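Local structure of probable 2-phosphosulfolactate phosphatase (Clostridium acetobutylicum, 1VR0) at residues A77-E82 with G90-N95; M13-I18 with K183-T188; D38-T43 with S164-I169; N137-A142 with I175-D180. The protein probably catalyses the magnesium-dependent hydrolysis of (2R)-O-phospho-3-sulfolactate to (2R)-3-sulfolactate and phosphate. All blocks are in the same frame, centred on the assembly; numbering follows the deposited sequence.

Contact 1. Residues A77-E82 with G90-N95. With 3SL ((2R)-3-sulfolactic acid), chain E.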
loop_
_atom_site.group_PDB
_atom_site.type_symbol
_atom_site.label_atom_id
_atom_site.label_comp_id
_atom_site.label_asym_id
_atom_site.label_seq_id
_atom_site.Cartn_x
_atom_site.Cartn_y
_atom_site.Cartn_z
ATOM N N ALA A 77 -37.764 3.538 5.101
ATOM C CA ALA A 77 -36.549 2.942 4.562
ATOM C C ALA A 77 -36.468 3.187 3.081
ATOM O O ALA A 77 -37.472 3.120 2.417
ATOM C CB ALA A 77 -36.544 1.449 4.821
ATOM N N ILE A 78 -35.279 3.476 2.576
ATOM C CA ILE A 78 -35.021 3.522 1.147
ATOM C C ILE A 78 -33.782 2.678 0.796
ATOM O O ILE A 78 -32.900 2.472 1.637
ATOM C CB ILE A 78 -34.831 4.974 0.650
ATOM C CG1 ILE A 78 -33.729 5.701 1.429
ATOM C CG2 ILE A 78 -36.135 5.765 0.780
ATOM C CD1 ILE A 78 -33.468 7.120 0.927
ATOM N N LEU A 79 -33.726 2.201 -0.448
ATOM C CA LEU A 79 -32.645 1.328 -0.931
ATOM C C LEU A 79 -31.735 2.048 -1.923
ATOM O O LEU A 79 -32.178 2.476 -2.984
ATOM C CB LEU A 79 -33.245 0.099 -1.632
ATOM C CG LEU A 79 -33.841 -0.993 -0.747
ATOM C CD1 LEU A 79 -34.647 -1.946 -1.569
ATOM C CD2 LEU A 79 -32.750 -1.746 -0.006
ATOM N N GLY A 80 -30.460 2.141 -1.595
ATOM C CA GLY A 80 -29.459 2.702 -2.519
ATOM C C GLY A 80 -28.128 1.962 -2.537
ATOM O O GLY A 80 -27.936 1.001 -1.811
ATOM N N GLY A 81 -27.215 2.443 -3.378
ATOM C CA GLY A 81 -25.891 1.830 -3.597
ATOM C C GLY A 81 -25.669 1.426 -5.039
ATOM O O GLY A 81 -26.271 1.968 -5.952
ATOM N N GLU A 82 -24.794 0.451 -5.248
ATOM C CA GLU A 82 -24.482 -0.011 -6.620
ATOM C C GLU A 82 -23.774 -1.347 -6.689
ATOM O O GLU A 82 -23.149 -1.798 -5.718
ATOM C CB GLU A 82 -23.603 1.013 -7.345
ATOM C CG GLU A 82 -22.368 1.449 -6.563
ATOM C CD GLU A 82 -21.216 0.401 -6.489
ATOM O OE1 GLU A 82 -21.097 -0.494 -7.346
ATOM O OE2 GLU A 82 -20.387 0.483 -5.567
ATOM N N GLY A 90 -34.527 -3.008 -8.681
ATOM C CA GLY A 90 -35.454 -2.917 -7.547
ATOM C C GLY A 90 -35.099 -1.899 -6.459
ATOM O O GLY A 90 -35.866 -1.736 -5.508
ATOM N N PHE A 91 -33.948 -1.229 -6.563
ATOM C CA PHE A 91 -33.546 -0.223 -5.558
ATOM C C PHE A 91 -34.172 1.120 -5.889
ATOM O O PHE A 91 -34.678 1.316 -6.984
ATOM C CB PHE A 91 -32.004 -0.078 -5.469
ATOM C CG PHE A 91 -31.329 -1.087 -4.565
ATOM C CD1 PHE A 91 -31.840 -2.371 -4.394
ATOM C CD2 PHE A 91 -30.186 -0.748 -3.893
ATOM C CE1 PHE A 91 -31.213 -3.292 -3.559
ATOM C CE2 PHE A 91 -29.549 -1.669 -3.039
ATOM C CZ PHE A 91 -30.074 -2.940 -2.878
ATOM N N ASP A 92 -34.124 2.039 -4.933
ATOM C CA ASP A 92 -34.733 3.356 -5.093
ATOM C C ASP A 92 -33.752 4.326 -5.734
ATOM O O ASP A 92 -34.126 5.113 -6.605
ATOM C CB ASP A 92 -35.216 3.872 -3.730
ATOM C CG ASP A 92 -36.281 2.982 -3.126
ATOM O OD1 ASP A 92 -37.272 2.714 -3.825
ATOM O OD2 ASP A 92 -36.136 2.518 -1.981
ATOM N N PHE A 93 -32.496 4.254 -5.304
ATOM C CA PHE A 93 -31.474 5.133 -5.802
ATOM C C PHE A 93 -30.208 4.372 -6.088
ATOM O O PHE A 93 -30.049 3.195 -5.744
ATOM C CB PHE A 93 -31.227 6.266 -4.802
ATOM C CG PHE A 93 -32.447 7.058 -4.530
ATOM C CD1 PHE A 93 -32.994 7.874 -5.543
ATOM C CD2 PHE A 93 -33.115 6.939 -3.324
ATOM C CE1 PHE A 93 -34.201 8.594 -5.348
ATOM C CE2 PHE A 93 -34.312 7.638 -3.112
ATOM C CZ PHE A 93 -34.857 8.479 -4.149
ATOM N N SER A 94 -29.304 5.080 -6.740
ATOM C CA SER A 94 -28.054 4.529 -7.198
ATOM C C SER A 94 -27.016 5.004 -6.214
ATOM O O SER A 94 -27.341 5.123 -5.038
ATOM C CB SER A 94 -27.847 4.979 -8.644
ATOM O OG SER A 94 -26.506 5.103 -8.961
ATOM N N ASN A 95 -25.782 5.232 -6.656
ATOM C CA ASN A 95 -24.711 5.670 -5.754
ATOM C C ASN A 95 -24.135 7.052 -6.129
ATOM O O ASN A 95 -22.983 7.364 -5.857
ATOM C CB ASN A 95 -23.609 4.597 -5.643
ATOM C CG ASN A 95 -22.902 4.669 -4.332
ATOM O OD1 ASN A 95 -23.553 4.718 -3.300
ATOM N ND2 ASN A 95 -21.585 4.739 -4.343
HETATM O O11 3SL E . -16.964 0.048 -9.552
HETATM C C1 3SL E . -17.564 1.142 -9.562
HETATM O O12 3SL E . -17.652 1.911 -10.552
HETATM C C2 3SL E . -18.214 1.536 -8.290
HETATM O O2 3SL E . -17.323 1.178 -7.237
HETATM C C3 3SL E . -18.500 3.023 -8.362
HETATM S S 3SL E . -18.999 3.629 -6.898
HETATM O O3S 3SL E . -20.466 3.770 -6.892
HETATM O O1S 3SL E . -18.384 2.954 -5.704
HETATM O O2S 3SL E . -18.581 5.035 -6.848
HETATM O O HOH W 1 -28.785 0.897 -6.479
#
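Leu79 and Phe91 give up more surface to this contact than any other residues, and they meet as a CH-pi pair. Leu79 CB sits over one face of the Phe91 ring, displaced toward the rim, with Phe91 CG 3.7 Å away. The two side chains cross at about a right angle, and both methyls of Leu79 stay near the ring, CD1 beside Phe91 CD1 and CD2 4.1 Å from Phe91 CZ. Gly80 O approaches the same ring from its edge, 3.4 Å from Phe91 CE2.

The backbone of Leu79 is bonded through both its N-H and its carbonyl. Leu79 O accepts twice, from Phe93 N at 2.9 Å in the carbonyl plane and from Asp92 N at 2.8 Å from a tilted position. Asp92 also reaches back with its carboxylate, whose OD2 takes the N-H of Leu79 on the anti side at 2.9 Å. Further along, Gly81 N donates to Ser94 O from well above the carbonyl plane, and a water links Gly81 O with Phe93 O. With phi at 121°, Gly81 adopts a backbone shape suited to glycine.

Strand 77-81 is an outer strand of a three-stranded parallel sheet: Ile78, Gly80 and Glu82 bond to the neighbouring strand 109-113, while segment 90-95 takes up the N-H groups of Leu79 and Gly81 and the carbonyl of Leu79. Asn95 has CG anti to the backbone N (chi1 -152°), which lets ND2 donate to sulfolactate O3S at 2.9 Å, and Thr115 and Gly85 hold Glu82 OE1. The loop's bonds to the strand thus set two ligand-pocket residues next to each other.

Contact 2. Residues M13-I18 with K183-T188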
loop_
_atom_site.group_PDB
_atom_site.type_symbol
_atom_site.label_atom_id
_atom_site.label_comp_id
_atom_site.label_asym_id
_atom_site.label_seq_id
_atom_site.Cartn_x
_atom_site.Cartn_y
_atom_site.Cartn_z
HETATM N N MSE A 13 0.236 11.155 18.927
HETATM C CA MSE A 13 -0.704 10.470 18.053
HETATM C C MSE A 13 -0.075 9.846 16.785
HETATM O O MSE A 13 0.631 10.507 16.025
HETATM C CB MSE A 13 -1.797 11.462 17.663
HETATM C CG MSE A 13 -2.921 10.860 16.859
HETATM SE SE MSE A 13 -4.386 12.163 16.430
HETATM C CE MSE A 13 -5.146 12.487 18.212
ATOM N N LYS A 14 -0.357 8.564 16.580
ATOM C CA LYS A 14 0.103 7.807 15.427
ATOM C C LYS A 14 -0.977 7.787 14.330
ATOM O O LYS A 14 -2.154 7.618 14.627
ATOM C CB LYS A 14 0.400 6.354 15.840
ATOM C CG LYS A 14 1.432 6.157 17.004
ATOM C CD LYS A 14 1.681 4.639 17.382
ATOM C CE LYS A 14 2.900 4.359 18.299
ATOM N NZ LYS A 14 3.016 5.218 19.533
ATOM N N ILE A 15 -0.568 7.945 13.070
ATOM C CA ILE A 15 -1.469 7.852 11.938
ATOM C C ILE A 15 -0.957 6.819 10.944
ATOM O O ILE A 15 0.188 6.878 10.513
ATOM C CB ILE A 15 -1.653 9.214 11.257
ATOM C CG1 ILE A 15 -2.173 10.230 12.284
ATOM C CG2 ILE A 15 -2.641 9.099 10.098
ATOM C CD1 ILE A 15 -2.384 11.616 11.771
ATOM N N ASP A 16 -1.817 5.853 10.617
ATOM C CA ASP A 16 -1.497 4.779 9.683
ATOM C C ASP A 16 -2.494 4.829 8.542
ATOM O O ASP A 16 -3.481 5.551 8.607
ATOM C CB ASP A 16 -1.595 3.415 10.390
ATOM C CG ASP A 16 -0.826 2.295 9.668
ATOM O OD1 ASP A 16 -0.103 2.515 8.656
ATOM O OD2 ASP A 16 -0.920 1.147 10.159
ATOM N N LEU A 17 -2.239 4.017 7.525
ATOM C CA LEU A 17 -3.109 3.928 6.364
ATOM C C LEU A 17 -3.176 2.470 5.894
ATOM O O LEU A 17 -2.160 1.777 5.860
ATOM C CB LEU A 17 -2.570 4.817 5.261
ATOM C CG LEU A 17 -3.417 4.878 4.006
ATOM C CD1 LEU A 17 -3.252 6.268 3.398
ATOM C CD2 LEU A 17 -3.046 3.810 2.981
ATOM N N ILE A 18 -4.383 2.021 5.556
ATOM C CA ILE A 18 -4.598 0.718 4.988
ATOM C C ILE A 18 -5.080 0.962 3.552
ATOM O O ILE A 18 -5.945 1.799 3.316
ATOM C CB ILE A 18 -5.619 -0.016 5.784
ATOM C CG1 ILE A 18 -5.002 -0.396 7.134
ATOM C CG2 ILE A 18 -6.106 -1.220 5.019
ATOM C CD1 ILE A 18 -5.963 -1.008 8.135
ATOM N N LYS A 183 1.062 19.424 15.539
ATOM C CA LYS A 183 2.425 18.978 15.284
ATOM C C LYS A 183 2.802 17.668 16.027
ATOM O O LYS A 183 3.707 16.951 15.590
ATOM C CB LYS A 183 3.379 20.133 15.607
ATOM C CG LYS A 183 3.034 21.439 14.829
ATOM C CD LYS A 183 4.297 22.350 14.593
ATOM C CE LYS A 183 4.900 22.892 15.914
ATOM N NZ LYS A 183 5.496 24.250 15.775
ATOM N N LYS A 184 2.101 17.333 17.115
ATOM C CA LYS A 184 2.395 16.087 17.866
ATOM C C LYS A 184 1.930 14.814 17.147
ATOM O O LYS A 184 1.146 14.040 17.669
ATOM C CB LYS A 184 1.807 16.084 19.273
ATOM C CG LYS A 184 2.327 17.135 20.151
ATOM C CD LYS A 184 1.865 16.972 21.606
ATOM C CE LYS A 184 2.320 18.186 22.433
ATOM N NZ LYS A 184 2.938 17.869 23.758
ATOM N N LEU A 185 2.484 14.572 15.975
ATOM C CA LEU A 185 2.075 13.456 15.140
ATOM C C LEU A 185 3.213 12.537 14.841
ATOM O O LEU A 185 4.342 12.950 14.811
ATOM C CB LEU A 185 1.575 13.973 13.815
ATOM C CG LEU A 185 0.203 14.596 13.827
ATOM C CD1 LEU A 185 -0.201 14.797 12.387
ATOM C CD2 LEU A 185 -0.775 13.696 14.539
ATOM N N GLU A 186 2.888 11.279 14.591
ATOM C CA GLU A 186 3.855 10.312 13.990
ATOM C C GLU A 186 3.177 9.530 12.864
ATOM O O GLU A 186 2.325 8.706 13.138
ATOM C CB GLU A 186 4.376 9.369 15.072
ATOM C CG GLU A 186 5.146 8.218 14.511
ATOM C CD GLU A 186 5.776 7.365 15.582
ATOM O OE1 GLU A 186 5.151 7.190 16.680
ATOM O OE2 GLU A 186 6.910 6.876 15.318
ATOM N N LEU A 187 3.545 9.804 11.618
ATOM C CA LEU A 187 2.954 9.094 10.478
ATOM C C LEU A 187 3.735 7.821 10.150
ATOM O O LEU A 187 4.961 7.796 10.269
ATOM C CB LEU A 187 2.945 9.990 9.259
ATOM C CG LEU A 187 2.434 11.407 9.401
ATOM C CD1 LEU A 187 2.083 11.940 8.039
ATOM C CD2 LEU A 187 1.219 11.481 10.293
ATOM N N THR A 188 3.032 6.767 9.735
ATOM C CA THR A 188 3.685 5.638 9.093
ATOM C C THR A 188 4.078 6.058 7.687
ATOM O O THR A 188 3.561 7.050 7.165
ATOM C CB THR A 188 2.799 4.393 8.978
ATOM O OG1 THR A 188 1.676 4.651 8.120
ATOM C CG2 THR A 188 2.334 3.956 10.299
#
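Ile15 and Leu187 face each other across a parallel beta pair, strand 13-18 against strand 185-187, the latter an outermost strand of the seven-stranded mixed sheet. Their side chains lie alongside and point the same way, with Leu187 CD2 3.8 Å from Ile15 CB. Leu185 crosses more obliquely: its CD2 meets Ile15 CD1, also at 3.8 Å. Leucine CG lies beside the backbone N in both cases (chi1 -76° in Leu185, -48° in Leu187), a setting that brings each CD2 methyl over toward the isoleucine.

The backbone ladder sets the spacing of these apolar contacts. Glu186 N donates to Met13 O at 2.8 Å, Ile15 N to Glu186 O at 3.0 Å, and Thr188 N to Ile15 O at 3.0 Å. On the face carrying Lys14 and Glu186 the two chains also run side by side, but Lys14 NZ stays 4.1 Å from Glu186 OE1, beyond a salt bridge, and both residues are exposed.

The pair sits within a wider parallel arrangement. Strand 152-156 pairs with the other edge of strand 13-18, and the chain travels from 152-156 through helix 165-181 to 185-187, a beta-alpha-beta crossover that passes strand 13-18. The crossover helix supplies Ile175, Val178 and Met179 to cover Leu185 and Leu187. Where the short strand ends, Thr188 becomes the N-cap of helix 189-199. Its OG1 accepts a weak bond from Ala191 N and donates its own proton to Asp16 OD1, on the anti side of that carboxylate but 31° out of its plane, at 2.8 Å.

Contact 3. Residues D38-T43 with S164-I169. With MG (magnesium ion), chain D; 3SL ((2R)-3-sulfolactic acid), chain E.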
loop_
_atom_site.group_PDB
_atom_site.type_symbol
_atom_site.label_atom_id
_atom_site.label_comp_id
_atom_site.label_asym_id
_atom_site.label_seq_id
_atom_site.Cartn_x
_atom_site.Cartn_y
_atom_site.Cartn_z
ATOM N N ASP A 38 -14.110 5.992 0.797
ATOM C CA ASP A 38 -14.449 5.498 -0.554
ATOM C C ASP A 38 -15.010 6.712 -1.321
ATOM O O ASP A 38 -16.216 6.837 -1.510
ATOM C CB ASP A 38 -15.473 4.348 -0.473
ATOM C CG ASP A 38 -15.706 3.667 -1.806
ATOM O OD1 ASP A 38 -14.727 3.406 -2.511
ATOM O OD2 ASP A 38 -16.862 3.354 -2.181
HETATM N N MSE A 39 -14.146 7.629 -1.740
HETATM C CA MSE A 39 -14.633 8.951 -2.166
HETATM C C MSE A 39 -15.422 8.928 -3.470
HETATM O O MSE A 39 -16.261 9.824 -3.723
HETATM C CB MSE A 39 -13.499 9.972 -2.254
HETATM C CG MSE A 39 -12.413 9.577 -3.201
HETATM SE SE MSE A 39 -11.382 11.106 -3.919
HETATM C CE MSE A 39 -12.866 12.196 -4.592
ATOM N N LEU A 40 -15.165 7.918 -4.294
ATOM C CA LEU A 40 -15.896 7.783 -5.551
ATOM C C LEU A 40 -16.555 6.439 -5.531
ATOM O O LEU A 40 -16.040 5.508 -6.185
ATOM C CB LEU A 40 -14.946 7.883 -6.753
ATOM C CG LEU A 40 -14.467 9.314 -6.995
ATOM C CD1 LEU A 40 -13.360 9.398 -8.072
ATOM C CD2 LEU A 40 -15.603 10.231 -7.354
ATOM N N ARG A 41 -17.704 6.296 -4.847
ATOM C CA ARG A 41 -18.549 7.385 -4.338
ATOM C C ARG A 41 -19.201 7.135 -2.984
ATOM O O ARG A 41 -19.809 8.061 -2.435
ATOM C CB ARG A 41 -19.684 7.691 -5.331
ATOM C CG ARG A 41 -19.243 8.230 -6.692
ATOM C CD ARG A 41 -20.372 8.160 -7.707
ATOM N NE ARG A 41 -20.686 6.776 -8.100
ATOM C CZ ARG A 41 -21.787 6.397 -8.751
ATOM N NH1 ARG A 41 -21.979 5.127 -9.055
ATOM N NH2 ARG A 41 -22.702 7.278 -9.115
ATOM N N ALA A 42 -19.065 5.934 -2.421
ATOM C CA ALA A 42 -19.851 5.540 -1.216
ATOM C C ALA A 42 -19.764 6.491 -0.012
ATOM O O ALA A 42 -20.785 6.825 0.554
ATOM C CB ALA A 42 -19.527 4.125 -0.761
ATOM N N THR A 43 -18.569 6.921 0.386
ATOM C CA THR A 43 -18.472 7.789 1.539
ATOM C C THR A 43 -18.841 9.215 1.205
ATOM O O THR A 43 -19.178 9.977 2.106
ATOM C CB THR A 43 -17.112 7.763 2.221
ATOM O OG1 THR A 43 -16.072 8.050 1.284
ATOM C CG2 THR A 43 -16.893 6.415 2.823
ATOM N N SER A 164 -6.129 2.283 -4.552
ATOM C CA SER A 164 -6.746 3.208 -5.495
ATOM C C SER A 164 -6.304 4.630 -5.195
ATOM O O SER A 164 -6.397 5.112 -4.059
ATOM C CB SER A 164 -8.256 3.107 -5.411
ATOM O OG SER A 164 -8.845 3.475 -6.642
ATOM N N ILE A 165 -5.820 5.299 -6.235
ATOM C CA ILE A 165 -5.316 6.672 -6.124
ATOM C C ILE A 165 -6.319 7.677 -5.555
ATOM O O ILE A 165 -5.928 8.570 -4.815
ATOM C CB ILE A 165 -4.758 7.152 -7.480
ATOM C CG1 ILE A 165 -3.309 6.666 -7.612
ATOM C CG2 ILE A 165 -4.831 8.655 -7.602
ATOM C CD1 ILE A 165 -2.681 6.842 -8.962
ATOM N N ASP A 166 -7.600 7.539 -5.890
ATOM C CA ASP A 166 -8.633 8.459 -5.334
ATOM C C ASP A 166 -8.662 8.366 -3.800
ATOM O O ASP A 166 -8.555 9.383 -3.095
ATOM C CB ASP A 166 -10.044 8.193 -5.927
ATOM C CG ASP A 166 -10.443 6.716 -5.911
ATOM O OD1 ASP A 166 -9.592 5.825 -5.719
ATOM O OD2 ASP A 166 -11.626 6.426 -6.109
ATOM N N ASP A 167 -8.778 7.156 -3.268
ATOM C CA ASP A 167 -8.889 7.021 -1.826
ATOM C C ASP A 167 -7.572 7.449 -1.157
ATOM O O ASP A 167 -7.573 7.986 -0.081
ATOM C CB ASP A 167 -9.307 5.585 -1.425
ATOM C CG ASP A 167 -10.742 5.247 -1.878
ATOM O OD1 ASP A 167 -11.536 6.182 -1.990
ATOM O OD2 ASP A 167 -11.088 4.078 -2.125
ATOM N N PHE A 168 -6.456 7.223 -1.823
ATOM C CA PHE A 168 -5.149 7.487 -1.266
ATOM C C PHE A 168 -4.902 8.986 -1.156
ATOM O O PHE A 168 -4.435 9.466 -0.115
ATOM C CB PHE A 168 -4.096 6.837 -2.153
ATOM C CG PHE A 168 -2.694 6.759 -1.550
ATOM C CD1 PHE A 168 -2.418 5.893 -0.505
ATOM C CD2 PHE A 168 -1.639 7.489 -2.096
ATOM C CE1 PHE A 168 -1.121 5.797 0.028
ATOM C CE2 PHE A 168 -0.358 7.386 -1.570
ATOM C CZ PHE A 168 -0.100 6.530 -0.510
ATOM N N ILE A 169 -5.222 9.745 -2.209
ATOM C CA ILE A 169 -4.977 11.179 -2.161
ATOM C C ILE A 169 -5.917 11.837 -1.161
ATOM O O ILE A 169 -5.562 12.808 -0.489
ATOM C CB ILE A 169 -5.063 11.845 -3.553
ATOM C CG1 ILE A 169 -4.550 13.298 -3.478
ATOM C CG2 ILE A 169 -6.455 11.789 -4.135
ATOM C CD1 ILE A 169 -4.180 13.914 -4.859
HETATM MG MG MG D . -12.847 3.404 -3.563
HETATM O O11 3SL E . -16.964 0.048 -9.552
HETATM C C1 3SL E . -17.564 1.142 -9.562
HETATM O O12 3SL E . -17.652 1.911 -10.552
HETATM C C2 3SL E . -18.214 1.536 -8.290
HETATM O O2 3SL E . -17.323 1.178 -7.237
HETATM C C3 3SL E . -18.500 3.023 -8.362
HETATM S S 3SL E . -18.999 3.629 -6.898
HETATM O O3S 3SL E . -20.466 3.770 -6.892
HETATM O O1S 3SL E . -18.384 2.954 -5.704
HETATM O O2S 3SL E . -18.581 5.035 -6.848
HETATM O O HOH W 2 -13.256 5.859 -4.070
HETATM O O HOH W 3 -12.279 3.553 -5.969
#
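Asp38 and Asp167 share the magnesium ion of the active site, where the loop leading into helix 42-51 meets the first turn of helix 165-181. Their carboxylates cross obliquely with planes 60° apart; Asp38 OD1 and Asp167 OD2, 3.7 Å from each other, both bind the metal, the latter at 2.4 Å. Gly158 O and two waters are its further ligands.

The second oxygen of Asp167 is put to other use. Its OD1 receives the N-H of Met39 nearly end-on at 3.0 Å and also a proton from one of the metal-bound waters. That water donates to Asp166 OD2 and accepts from Leu40 N, so Asp166, Leu40 and Asp167 orient it, the first two from the second shell. Met39, modelled as selenomethionine, crosses Asp166 obliquely, its SE 3.8 Å from Asp166 CB.

Past a cis peptide, Arg41 turns the edge of its guanidinium to the sulfonate of sulfolactate, with NH1 3.0 Å from O3S, while NH2 forms a salt bridge to Asp225. Asp166 CG lies between its backbone N and carbonyl carbon (chi1 48°), where OD1 accepts from Ser164 OG on the syn side, 26° out of plane, at 2.6 Å.

Contact 4. Residues N137-A142 with I175-D180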
loop_
_atom_site.group_PDB
_atom_site.type_symbol
_atom_site.label_atom_id
_atom_site.label_comp_id
_atom_site.label_asym_id
_atom_site.label_seq_id
_atom_site.Cartn_x
_atom_site.Cartn_y
_atom_site.Cartn_z
ATOM N N ASN A 137 -15.985 16.289 3.541
ATOM C CA ASN A 137 -15.909 16.572 4.979
ATOM C C ASN A 137 -14.519 16.385 5.593
ATOM O O ASN A 137 -14.385 16.204 6.804
ATOM C CB ASN A 137 -16.970 15.774 5.750
ATOM C CG ASN A 137 -16.669 14.296 5.825
ATOM O OD1 ASN A 137 -15.831 13.792 5.097
ATOM N ND2 ASN A 137 -17.351 13.600 6.719
ATOM N N GLY A 138 -13.493 16.487 4.757
ATOM C CA GLY A 138 -12.106 16.277 5.173
ATOM C C GLY A 138 -11.676 17.114 6.356
ATOM O O GLY A 138 -11.190 16.577 7.337
ATOM N N GLU A 139 -11.893 18.421 6.288
ATOM C CA GLU A 139 -11.532 19.294 7.396
ATOM C C GLU A 139 -12.256 18.890 8.687
ATOM O O GLU A 139 -11.646 18.815 9.766
ATOM C CB GLU A 139 -11.846 20.763 7.068
ATOM C CG GLU A 139 -11.004 21.394 5.957
ATOM C CD GLU A 139 -9.609 21.872 6.409
ATOM O OE1 GLU A 139 -9.280 21.813 7.603
ATOM O OE2 GLU A 139 -8.821 22.336 5.563
ATOM N N ALA A 140 -13.552 18.646 8.588
ATOM C CA ALA A 140 -14.327 18.317 9.768
ATOM C C ALA A 140 -13.863 16.984 10.360
ATOM O O ALA A 140 -13.857 16.810 11.570
ATOM C CB ALA A 140 -15.808 18.287 9.440
ATOM N N VAL A 141 -13.457 16.045 9.499
ATOM C CA VAL A 141 -12.928 14.755 9.967
ATOM C C VAL A 141 -11.632 14.960 10.758
ATOM O O VAL A 141 -11.390 14.300 11.762
ATOM C CB VAL A 141 -12.633 13.808 8.796
ATOM C CG1 VAL A 141 -11.925 12.578 9.284
ATOM C CG2 VAL A 141 -13.925 13.437 8.052
ATOM N N ALA A 142 -10.789 15.860 10.267
ATOM C CA ALA A 142 -9.530 16.117 10.909
ATOM C C ALA A 142 -9.805 16.705 12.284
ATOM O O ALA A 142 -9.176 16.343 13.264
ATOM C CB ALA A 142 -8.713 17.040 10.074
ATOM N N ILE A 175 -5.012 13.773 6.257
ATOM C CA ILE A 175 -3.823 13.756 7.085
ATOM C C ILE A 175 -3.247 15.174 7.132
ATOM O O ILE A 175 -2.899 15.684 8.180
ATOM C CB ILE A 175 -2.810 12.750 6.530
ATOM C CG1 ILE A 175 -3.337 11.336 6.768
ATOM C CG2 ILE A 175 -1.434 12.934 7.154
ATOM C CD1 ILE A 175 -2.654 10.272 5.920
ATOM N N ASN A 176 -3.212 15.834 5.986
ATOM C CA ASN A 176 -2.726 17.186 5.920
ATOM C C ASN A 176 -3.505 18.124 6.802
ATOM O O ASN A 176 -2.937 19.001 7.405
ATOM C CB ASN A 176 -2.773 17.707 4.490
ATOM C CG ASN A 176 -1.827 18.859 4.284
ATOM O OD1 ASN A 176 -2.217 20.007 4.275
ATOM N ND2 ASN A 176 -0.562 18.542 4.192
ATOM N N CYS A 177 -4.815 17.951 6.832
ATOM C CA CYS A 177 -5.708 18.767 7.652
ATOM C C CYS A 177 -5.499 18.517 9.136
ATOM O O CYS A 177 -5.673 19.429 9.966
ATOM C CB CYS A 177 -7.164 18.459 7.302
ATOM S SG CYS A 177 -7.747 19.018 5.658
ATOM N N VAL A 178 -5.160 17.277 9.478
ATOM C CA VAL A 178 -4.801 16.949 10.841
ATOM C C VAL A 178 -3.511 17.681 11.207
ATOM O O VAL A 178 -3.406 18.233 12.291
ATOM C CB VAL A 178 -4.643 15.436 11.061
ATOM C CG1 VAL A 178 -4.000 15.145 12.439
ATOM C CG2 VAL A 178 -5.984 14.739 10.957
HETATM N N MSE A 179 -2.559 17.694 10.280
HETATM C CA MSE A 179 -1.288 18.364 10.497
HETATM C C MSE A 179 -1.441 19.869 10.643
HETATM O O MSE A 179 -0.714 20.485 11.400
HETATM C CB MSE A 179 -0.346 18.096 9.363
HETATM C CG MSE A 179 -0.013 16.629 9.200
HETATM SE SE MSE A 179 1.317 16.319 7.715
HETATM C CE MSE A 179 2.849 17.292 9.017
ATOM N N ASP A 180 -2.369 20.453 9.896
ATOM C CA ASP A 180 -2.687 21.861 10.062
ATOM C C ASP A 180 -3.136 22.139 11.503
ATOM O O ASP A 180 -2.874 23.194 12.029
ATOM C CB ASP A 180 -3.787 22.313 9.090
ATOM C CG ASP A 180 -3.323 22.403 7.624
ATOM O OD1 ASP A 180 -2.092 22.315 7.294
ATOM O OD2 ASP A 180 -4.242 22.572 6.783
#
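Helix-on-helix packing joins helix 138-148 to helix 165-181 through Ala142, Cys177, Val178 and Glu139. The short segments cross at -54° with axes only 8.3 Å apart, a separation that small side chains permit. Ala142 points its single methyl at the facing helix: CB lies 3.5 Å from Cys177 CB and 3.6 Å from Val178 N, so the methyl reaches backbone as well as side chain. Val178 answers with one branch, CG2, which stands beside its own backbone N and comes to 3.7 Å from Ala142 CB. At this point the backbones draw together, the CA atoms of Ala142 and Val178 being 4.8 Å apart.

Both helices belong to beta-alpha-beta crossovers of the main sheet. The chain passes from strand 129-133 through helix 138-148 to strand 152-156, then through helix 165-181 to strand 185-187, and so the contact sets two successive crossover helices against each other.

Toward the start of helix 138-148, Glu139 lays its chain across Cys177. A bend at chi2 (-81°) folds the carboxylate back over the sulfur, with CD and OE2 each 3.5 Å from Cys177 SG. The charged end is held from beyond the segments: Glu139 OE1 forms a salt bridge with Arg181 NH2, and Arg181 NE bonds weakly to Cys177 O. Glu139 OE2 and Asp180 OD2 come within 4.7 Å, an approach of like charges that Arg181 would be expected to ease. Gly138 brings bare backbone to the same sulfur, its C lying 4.4 Å from Cys177 SG.

Overall arrangement
The four contacts run across the chain. Contacts 1 and 2 lie on opposite sides of its centre, 36 Å apart between centres; contact 3 lies between them, 20 Å from each. Contact 1 belongs to the small parallel sheet, contact 2 to the edge of the larger one. Helix 165-181 serves both contacts 3 and 4, its start at the metal and its later turns against helix 138-148, and then leads into strand 185-187, where contacts 2 and 4 touch. Contact 2 pairs the first strand with strand 185-187, the segments 165 residues apart at their closest ends, and encloses the others. Contacts 1 and 3 meet at sulfolactate, so its site draws on sequence-distant parts.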